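F420-reducing hydrogenase, subunit beta (Methanothermobacter marburgensis, PDB 4OMF) probably passes electrons between hydrogen and coenzyme F420 through its bound FAD and iron-sulfur cluster, as the F420-binding subunit of a hydrogenase. Local coordinates at residues S79-M84 against G98-P103; G108-Q113 against K127-I132. All coordinates share one frame; numbering follows the deposited sequence.

Contact 1: residues S79-M84 against G98-P103; sequences SPNVMM and GTVAIP. With FAD (flavin-adenine dinucleotide), chain R; SF4 (iron/sulfur cluster), chain N.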
loop_
_atom_site.group_PDB
_atom_site.type_symbol
_atom_site.label_atom_id
_atom_site.label_comp_id
_atom_site.label_asym_id
_atom_site.label_seq_id
_atom_site.Cartn_x
_atom_site.Cartn_y
_atom_site.Cartn_z
ATOM N N SER C 79 10.897 -14.473 18.067
ATOM C CA SER C 79 11.527 -13.248 18.531
ATOM C C SER C 79 12.418 -12.828 17.381
ATOM O O SER C 79 13.508 -13.358 17.227
ATOM C CB SER C 79 12.333 -13.455 19.808
ATOM O OG SER C 79 12.959 -12.245 20.222
ATOM N N PRO C 80 11.930 -11.914 16.527
ATOM C CA PRO C 80 12.680 -11.618 15.298
ATOM C C PRO C 80 13.882 -10.741 15.606
ATOM O O PRO C 80 13.862 -9.538 15.313
ATOM C CB PRO C 80 11.660 -10.870 14.426
ATOM C CG PRO C 80 10.318 -11.070 15.101
ATOM C CD PRO C 80 10.638 -11.217 16.563
ATOM N N ASN C 81 14.917 -11.348 16.182
ATOM C CA ASN C 81 16.054 -10.607 16.724
ATOM C C ASN C 81 16.763 -9.734 15.712
ATOM O O ASN C 81 17.299 -8.699 16.080
ATOM C CB ASN C 81 17.082 -11.573 17.342
ATOM C CG ASN C 81 16.643 -12.107 18.680
ATOM O OD1 ASN C 81 15.582 -11.750 19.184
ATOM N ND2 ASN C 81 17.468 -12.959 19.276
ATOM N N VAL C 82 16.772 -10.148 14.444
ATOM C CA VAL C 82 17.468 -9.371 13.429
ATOM C C VAL C 82 16.887 -7.970 13.323
ATOM O O VAL C 82 17.623 -7.042 12.988
ATOM C CB VAL C 82 17.417 -10.063 12.040
ATOM C CG1 VAL C 82 18.287 -9.328 11.005
ATOM C CG2 VAL C 82 17.880 -11.504 12.174
ATOM N N MET C 83 15.598 -7.800 13.617
ATOM C CA MET C 83 14.945 -6.489 13.442
ATOM C C MET C 83 15.594 -5.349 14.243
ATOM O O MET C 83 15.430 -4.183 13.894
ATOM C CB MET C 83 13.457 -6.577 13.811
ATOM C CG MET C 83 13.174 -6.594 15.307
ATOM S SD MET C 83 11.411 -6.932 15.691
ATOM C CE MET C 83 10.729 -5.486 14.870
ATOM N N MET C 84 16.304 -5.663 15.329
ATOM C CA MET C 84 16.845 -4.599 16.182
ATOM C C MET C 84 18.323 -4.267 15.929
ATOM O O MET C 84 18.854 -3.358 16.547
ATOM C CB MET C 84 16.679 -4.969 17.663
ATOM C CG MET C 84 15.230 -5.109 18.103
ATOM S SD MET C 84 14.405 -3.513 18.056
ATOM C CE MET C 84 15.492 -2.592 19.148
ATOM N N GLY C 98 27.009 -7.576 19.550
ATOM C CA GLY C 98 26.794 -9.010 19.658
ATOM C C GLY C 98 25.333 -9.355 19.406
ATOM O O GLY C 98 24.457 -8.486 19.477
ATOM N N THR C 99 25.048 -10.625 19.104
ATOM C CA THR C 99 23.648 -11.031 19.073
ATOM C C THR C 99 23.542 -12.532 19.222
ATOM O O THR C 99 24.527 -13.255 19.054
ATOM C CB THR C 99 22.935 -10.592 17.759
ATOM O OG1 THR C 99 21.520 -10.811 17.894
ATOM C CG2 THR C 99 23.474 -11.374 16.562
ATOM N N VAL C 100 22.349 -12.992 19.559
ATOM C CA VAL C 100 22.058 -14.413 19.551
ATOM C C VAL C 100 21.012 -14.641 18.468
ATOM O O VAL C 100 20.120 -13.794 18.273
ATOM C CB VAL C 100 21.560 -14.904 20.931
ATOM C CG1 VAL C 100 20.385 -14.069 21.403
ATOM C CG2 VAL C 100 21.217 -16.417 20.894
ATOM N N ALA C 101 21.146 -15.756 17.747
ATOM C CA ALA C 101 20.294 -16.018 16.587
ATOM C C ALA C 101 20.100 -17.517 16.361
ATOM O O ALA C 101 21.041 -18.273 16.466
ATOM C CB ALA C 101 20.908 -15.373 15.331
ATOM N N ILE C 102 18.878 -17.925 16.049
ATOM C CA ILE C 102 18.622 -19.268 15.528
ATOM C C ILE C 102 19.131 -19.315 14.066
ATOM O O ILE C 102 19.489 -18.282 13.510
ATOM C CB ILE C 102 17.125 -19.623 15.652
ATOM C CG1 ILE C 102 16.240 -18.556 14.990
ATOM C CG2 ILE C 102 16.752 -19.791 17.142
ATOM C CD1 ILE C 102 14.737 -18.929 14.972
ATOM N N PRO C 103 19.220 -20.510 13.460
ATOM C CA PRO C 103 19.898 -20.563 12.149
ATOM C C PRO C 103 19.302 -19.643 11.062
ATOM O O PRO C 103 20.079 -18.999 10.363
ATOM C CB PRO C 103 19.779 -22.035 11.756
ATOM C CG PRO C 103 19.859 -22.763 13.112
ATOM C CD PRO C 103 19.031 -21.860 14.041
HETATM P PA FAD R . 20.865 -18.829 28.006
HETATM O O1A FAD R . 19.646 -19.485 28.602
HETATM O O2A FAD R . 21.986 -18.271 28.832
HETATM O O5B FAD R . 20.351 -17.650 27.066
HETATM C C5B FAD R . 19.400 -18.030 26.062
HETATM C C4B FAD R . 19.471 -16.986 24.945
HETATM O O4B FAD R . 18.579 -17.362 23.895
HETATM C C3B FAD R . 19.029 -15.625 25.468
HETATM O O3B FAD R . 19.960 -14.592 25.106
HETATM C C2B FAD R . 17.704 -15.395 24.755
HETATM O O2B FAD R . 17.524 -14.003 24.452
HETATM C C1B FAD R . 17.824 -16.231 23.495
HETATM N N9A FAD R . 16.488 -16.649 23.035
HETATM C C8A FAD R . 15.561 -17.278 23.779
HETATM N N7A FAD R . 14.451 -17.531 23.046
HETATM C C5A FAD R . 14.691 -17.045 21.797
HETATM C C6A FAD R . 13.927 -16.961 20.531
HETATM N N6A FAD R . 12.658 -17.440 20.438
HETATM N N1A FAD R . 14.543 -16.394 19.482
HETATM C C2A FAD R . 15.788 -15.877 19.556
HETATM N N3A FAD R . 16.544 -15.903 20.679
HETATM C C4A FAD R . 16.037 -16.471 21.802
HETATM N N1 FAD R . 18.509 -26.458 21.293
HETATM C C2 FAD R . 18.862 -27.692 20.752
HETATM O O2 FAD R . 19.787 -28.338 21.284
HETATM N N3 FAD R . 18.146 -28.185 19.670
HETATM C C4 FAD R . 17.129 -27.450 19.096
HETATM O O4 FAD R . 16.536 -27.915 18.097
HETATM C C4X FAD R . 16.376 -26.601 19.990
HETATM N N5 FAD R . 15.213 -25.909 19.377
HETATM C C5X FAD R . 15.252 -24.456 19.584
HETATM C C6 FAD R . 14.205 -23.749 18.970
HETATM C C7 FAD R . 14.007 -22.396 19.270
HETATM C C7M FAD R . 12.883 -21.618 18.600
HETATM C C8 FAD R . 14.855 -21.789 20.193
HETATM C C8M FAD R . 14.742 -20.333 20.606
HETATM C C9 FAD R . 15.900 -22.497 20.825
HETATM C C9A FAD R . 16.048 -23.869 20.592
HETATM N N10 FAD R . 17.155 -24.566 21.142
HETATM C C10 FAD R . 17.275 -25.934 20.981
HETATM C "C1'" FAD R . 18.264 -23.900 21.853
HETATM C "C2'" FAD R . 18.118 -23.875 23.353
HETATM O "O2'" FAD R . 16.863 -24.098 23.807
HETATM C "C3'" FAD R . 18.825 -22.884 23.933
HETATM O "O3'" FAD R . 18.301 -21.650 23.731
HETATM C "C4'" FAD R . 20.337 -22.953 23.805
HETATM O "O4'" FAD R . 20.858 -24.231 24.228
HETATM C "C5'" FAD R . 21.006 -21.817 24.586
HETATM O "O5'" FAD R . 20.978 -22.110 25.975
HETATM P P FAD R . 21.954 -21.363 26.999
HETATM O O1P FAD R . 23.347 -21.455 26.416
HETATM O O2P FAD R . 21.729 -21.891 28.385
HETATM O O3P FAD R . 21.475 -19.813 26.868
HETATM FE FE1 SF4 N . 14.259 -20.877 11.571
HETATM FE FE2 SF4 N . 14.960 -23.232 10.583
HETATM FE FE3 SF4 N . 12.448 -22.872 11.412
HETATM FE FE4 SF4 N . 14.403 -22.969 13.261
HETATM S S1 SF4 N . 13.760 -24.712 11.866
HETATM S S2 SF4 N . 12.711 -21.383 13.146
HETATM S S3 SF4 N . 16.153 -22.074 12.140
HETATM S S4 SF4 N . 13.434 -21.815 9.631
#
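Asn81 reaches from its loop to strand 97-101, an inner strand of the mixed sheet, and gives one N-H of its amide to the carbonyl of Val100: ND2 lies 3.0 Å from Val100 O, and the bond is nearly straight at 170°. The acceptor sits in the plane of the Asn81 amide, whereas ND2 stands above the plane of the Val100 carbonyl, well off a lone pair. Beside this bond the same nitrogen touches a methyl, Val100 CG1 at 3.8 Å from Asn81 ND2, and it also meets the adenine, 3.4 Å from FAD C2A. Val100 CG1, tucked between its own backbone N and carbonyl carbon (chi1 54°), packs on the ribose at FAD O3B.

The other end of the amide is held by Ser79, whose OG donates to Asn81 OD1 at 2.9 Å, so both ends are engaged and the flip of the amide is fixed. Ser79 CB meanwhile lies 3.7 Å from FAD N1A. Further out, an inverse gamma turn centred on Pro80 shapes the loop, and Gln105 of helix 103-114 bonds to Ser79 O. Past the strand, Ile102 CD1 comes within 3.7 Å of sulfide S2 of the iron-sulfur cluster. With OD1 taken by Ser79 and one N-H by Val100, the amide is held where its nitrogen lies against the adenine, tying the loop to a strand whose Val100 touches the ribose and whose continuation, Ile102 and Pro103, meets the cluster.

Contact 2: residues G108-Q113 against K127-I132; sequences GIRKMQ and KLLVGI. With KEN (N,N-dimethylmethanamine), chain P; FAD (flavin-adenine dinucleotide), chain R.
Leu129 lays its CD1 methyl over the centre of the Arg110 guanidinium, 3.4 Å above the plane, so that an apolar group covers one face of the cation. The two belong to a beta-alpha-beta unit, strand 97-101, helix 103-114 and strand 126-132, and here the helix packs on the second strand. The same methyl also meets Ile109 tip to tip, Ile109 CG2 lying 3.8 Å from Leu129 CD1; a chi1 of -161°, with Leu129 CG opposite the backbone N, points the side chain at the helix.

Around its rim the guanidinium is gripped by polar partners: NE donates to Leu202 O, NH1 forms a salt bridge with Asp204, and NH2 bonds to Gln113 one helical turn on. Asp204 also accepts the backbone N-H of Leu129, tying the cation to the strand. Were Arg110 an alanine, Asp204 would probably lose its charged mate, Gln113 OE1 this donor, and the Leu129 methyl the flat group it lies on.

The bound N,N-dimethylmethanamine lies at the edge of the guanidinium, with Gln113 NE2 3.4 Å from its CB1. Arg110 NH2 reaches Gln113 OE1 at 2.8 Å, in the carbonyl plane and on a lone pair.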
loop_
_atom_site.group_PDB
_atom_site.type_symbol
_atom_site.label_atom_id
_atom_site.label_comp_id
_atom_site.label_asym_id
_atom_site.label_seq_id
_atom_site.Cartn_x
_atom_site.Cartn_y
_atom_site.Cartn_z
ATOM N N GLY C 108 19.852 -14.460 7.549
ATOM C CA GLY C 108 19.543 -13.096 7.189
ATOM C C GLY C 108 20.687 -12.162 7.520
ATOM O O GLY C 108 20.999 -11.264 6.738
ATOM N N ILE C 109 21.307 -12.355 8.689
ATOM C CA ILE C 109 22.445 -11.523 9.089
ATOM C C ILE C 109 23.661 -11.697 8.157
ATOM O O ILE C 109 24.269 -10.720 7.747
ATOM C CB ILE C 109 22.869 -11.827 10.567
ATOM C CG1 ILE C 109 21.734 -11.441 11.529
ATOM C CG2 ILE C 109 24.209 -11.144 10.926
ATOM C CD1 ILE C 109 21.926 -11.985 12.933
ATOM N N ARG C 110 24.015 -12.936 7.838
ATOM C CA ARG C 110 25.205 -13.195 7.027
ATOM C C ARG C 110 24.948 -12.719 5.595
ATOM O O ARG C 110 25.857 -12.226 4.918
ATOM C CB ARG C 110 25.583 -14.688 7.045
ATOM C CG ARG C 110 26.049 -15.233 8.397
ATOM C CD ARG C 110 27.131 -14.378 9.039
ATOM N NE ARG C 110 27.839 -15.127 10.077
ATOM C CZ ARG C 110 28.677 -14.577 10.948
ATOM N NH1 ARG C 110 29.272 -15.327 11.867
ATOM N NH2 ARG C 110 28.900 -13.269 10.921
ATOM N N LYS C 111 23.704 -12.867 5.140
ATOM C CA LYS C 111 23.344 -12.371 3.819
ATOM C C LYS C 111 23.502 -10.859 3.786
ATOM O O LYS C 111 23.992 -10.306 2.806
ATOM C CB LYS C 111 21.899 -12.756 3.433
ATOM C CG LYS C 111 21.482 -12.224 2.049
ATOM C CD LYS C 111 20.120 -12.735 1.626
ATOM C CE LYS C 111 19.663 -11.989 0.380
ATOM N NZ LYS C 111 18.297 -12.448 -0.110
ATOM N N MET C 112 23.108 -10.194 4.871
ATOM C CA MET C 112 23.242 -8.747 4.936
ATOM C C MET C 112 24.710 -8.346 4.888
ATOM O O MET C 112 25.067 -7.389 4.194
ATOM C CB MET C 112 22.577 -8.187 6.210
ATOM C CG MET C 112 22.880 -6.706 6.482
ATOM S SD MET C 112 24.351 -6.433 7.519
ATOM C CE MET C 112 23.838 -7.238 9.063
ATOM N N GLN C 113 25.574 -9.099 5.582
ATOM C CA GLN C 113 26.977 -8.680 5.670
ATOM C C GLN C 113 27.667 -8.829 4.314
ATOM O O GLN C 113 28.492 -8.003 3.923
ATOM C CB GLN C 113 27.745 -9.488 6.718
ATOM C CG GLN C 113 27.331 -9.250 8.175
ATOM C CD GLN C 113 28.155 -10.101 9.140
ATOM O OE1 GLN C 113 28.103 -11.334 9.093
ATOM N NE2 GLN C 113 28.942 -9.455 9.985
ATOM N N LYS C 127 30.394 -8.146 15.886
ATOM C CA LYS C 127 31.666 -8.720 16.334
ATOM C C LYS C 127 31.516 -10.139 16.902
ATOM O O LYS C 127 32.478 -10.899 16.973
ATOM C CB LYS C 127 32.327 -7.829 17.387
ATOM C CG LYS C 127 32.577 -6.394 16.914
ATOM C CD LYS C 127 33.491 -6.337 15.687
ATOM C CE LYS C 127 33.653 -4.894 15.178
ATOM N NZ LYS C 127 34.478 -4.869 13.938
ATOM N N LEU C 128 30.307 -10.486 17.322
ATOM C CA LEU C 128 30.068 -11.826 17.860
ATOM C C LEU C 128 28.654 -12.267 17.565
ATOM O O LEU C 128 27.686 -11.677 18.059
ATOM C CB LEU C 128 30.311 -11.858 19.358
ATOM C CG LEU C 128 29.984 -13.148 20.113
ATOM C CD1 LEU C 128 30.866 -14.284 19.645
ATOM C CD2 LEU C 128 30.158 -12.897 21.575
ATOM N N LEU C 129 28.535 -13.301 16.755
ATOM C CA LEU C 129 27.224 -13.843 16.422
ATOM C C LEU C 129 27.122 -15.225 17.040
ATOM O O LEU C 129 27.735 -16.164 16.549
ATOM C CB LEU C 129 27.026 -13.886 14.901
ATOM C CG LEU C 129 25.628 -14.002 14.269
ATOM C CD1 LEU C 129 25.742 -14.112 12.744
ATOM C CD2 LEU C 129 24.843 -15.176 14.809
ATOM N N VAL C 130 26.352 -15.351 18.123
ATOM C CA VAL C 130 26.195 -16.656 18.768
ATOM C C VAL C 130 24.963 -17.349 18.192
ATOM O O VAL C 130 23.867 -16.826 18.273
ATOM C CB VAL C 130 26.056 -16.552 20.319
ATOM C CG1 VAL C 130 26.046 -17.956 20.942
ATOM C CG2 VAL C 130 27.211 -15.729 20.920
ATOM N N GLY C 131 25.141 -18.531 17.626
ATOM C CA GLY C 131 24.014 -19.243 17.048
ATOM C C GLY C 131 23.479 -20.255 18.040
ATOM O O GLY C 131 24.256 -20.819 18.807
ATOM N N ILE C 132 22.167 -20.469 18.059
ATOM C CA ILE C 132 21.625 -21.548 18.885
ATOM C C ILE C 132 20.911 -22.550 17.988
ATOM O O ILE C 132 20.378 -22.174 16.950
ATOM C CB ILE C 132 20.693 -21.028 19.999
ATOM C CG1 ILE C 132 19.619 -20.089 19.449
ATOM C CG2 ILE C 132 21.516 -20.294 21.079
ATOM C CD1 ILE C 132 18.644 -19.591 20.534
HETATM C CA1 KEN P . 32.849 -12.934 12.410
HETATM C CB1 KEN P . 31.675 -11.009 11.301
HETATM C CC1 KEN P . 30.558 -12.168 13.167
HETATM N NE1 KEN P . 31.901 -11.752 12.599
HETATM P PA FAD R . 20.865 -18.829 28.006
HETATM O O1A FAD R . 19.646 -19.485 28.602
HETATM O O2A FAD R . 21.986 -18.271 28.832
HETATM O O5B FAD R . 20.351 -17.650 27.066
HETATM C C5B FAD R . 19.400 -18.030 26.062
HETATM C C4B FAD R . 19.471 -16.986 24.945
HETATM O O4B FAD R . 18.579 -17.362 23.895
HETATM C C3B FAD R . 19.029 -15.625 25.468
HETATM O O3B FAD R . 19.960 -14.592 25.106
HETATM C C2B FAD R . 17.704 -15.395 24.755
HETATM O O2B FAD R . 17.524 -14.003 24.452
HETATM C C1B FAD R . 17.824 -16.231 23.495
HETATM N N9A FAD R . 16.488 -16.649 23.035
HETATM C C8A FAD R . 15.561 -17.278 23.779
HETATM N N7A FAD R . 14.451 -17.531 23.046
HETATM C C5A FAD R . 14.691 -17.045 21.797
HETATM C C6A FAD R . 13.927 -16.961 20.531
HETATM N N6A FAD R . 12.658 -17.440 20.438
HETATM N N1A FAD R . 14.543 -16.394 19.482
HETATM C C2A FAD R . 15.788 -15.877 19.556
HETATM N N3A FAD R . 16.544 -15.903 20.679
HETATM C C4A FAD R . 16.037 -16.471 21.802
HETATM N N1 FAD R . 18.509 -26.458 21.293
HETATM C C2 FAD R . 18.862 -27.692 20.752
HETATM O O2 FAD R . 19.787 -28.338 21.284
HETATM N N3 FAD R . 18.146 -28.185 19.670
HETATM C C4 FAD R . 17.129 -27.450 19.096
HETATM O O4 FAD R . 16.536 -27.915 18.097
HETATM C C4X FAD R . 16.376 -26.601 19.990
HETATM N N5 FAD R . 15.213 -25.909 19.377
HETATM C C5X FAD R . 15.252 -24.456 19.584
HETATM C C6 FAD R . 14.205 -23.749 18.970
HETATM C C7 FAD R . 14.007 -22.396 19.270
HETATM C C7M FAD R . 12.883 -21.618 18.600
HETATM C C8 FAD R . 14.855 -21.789 20.193
HETATM C C8M FAD R . 14.742 -20.333 20.606
HETATM C C9 FAD R . 15.900 -22.497 20.825
HETATM C C9A FAD R . 16.048 -23.869 20.592
HETATM N N10 FAD R . 17.155 -24.566 21.142
HETATM C C10 FAD R . 17.275 -25.934 20.981
HETATM C "C1'" FAD R . 18.264 -23.900 21.853
HETATM C "C2'" FAD R . 18.118 -23.875 23.353
HETATM O "O2'" FAD R . 16.863 -24.098 23.807
HETATM C "C3'" FAD R . 18.825 -22.884 23.933
HETATM O "O3'" FAD R . 18.301 -21.650 23.731
HETATM C "C4'" FAD R . 20.337 -22.953 23.805
HETATM O "O4'" FAD R . 20.858 -24.231 24.228
HETATM C "C5'" FAD R . 21.006 -21.817 24.586
HETATM O "O5'" FAD R . 20.978 -22.110 25.975
HETATM P P FAD R . 21.954 -21.363 26.999
HETATM O O1P FAD R . 23.347 -21.455 26.416
HETATM O O2P FAD R . 21.729 -21.891 28.385
HETATM O O3P FAD R . 21.475 -19.813 26.868
#

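How the contacts relate
From the N terminus, the chain passes through the loop 79-84 and helix 85-89 before strand 97-101 brings it back to that loop, closing contact 1. It then turns at Ile102 into helix 103-114 and returns along strand 126-132, closing contact 2. The two closures follow in series, neither nested nor crossed, with centres about 8 Å apart. Strands 97-101 and 126-132 are parallel neighbours in the mixed sheet: Thr99 O lies 2.9 Å from Val130 N, a probable hydrogen bond, and Ile102 packs on Ile132. Contact 1 thus fastens the loop to the first strand, contact 2 the helix to the second, and both segments 98-103 and 127-132 reach FAD.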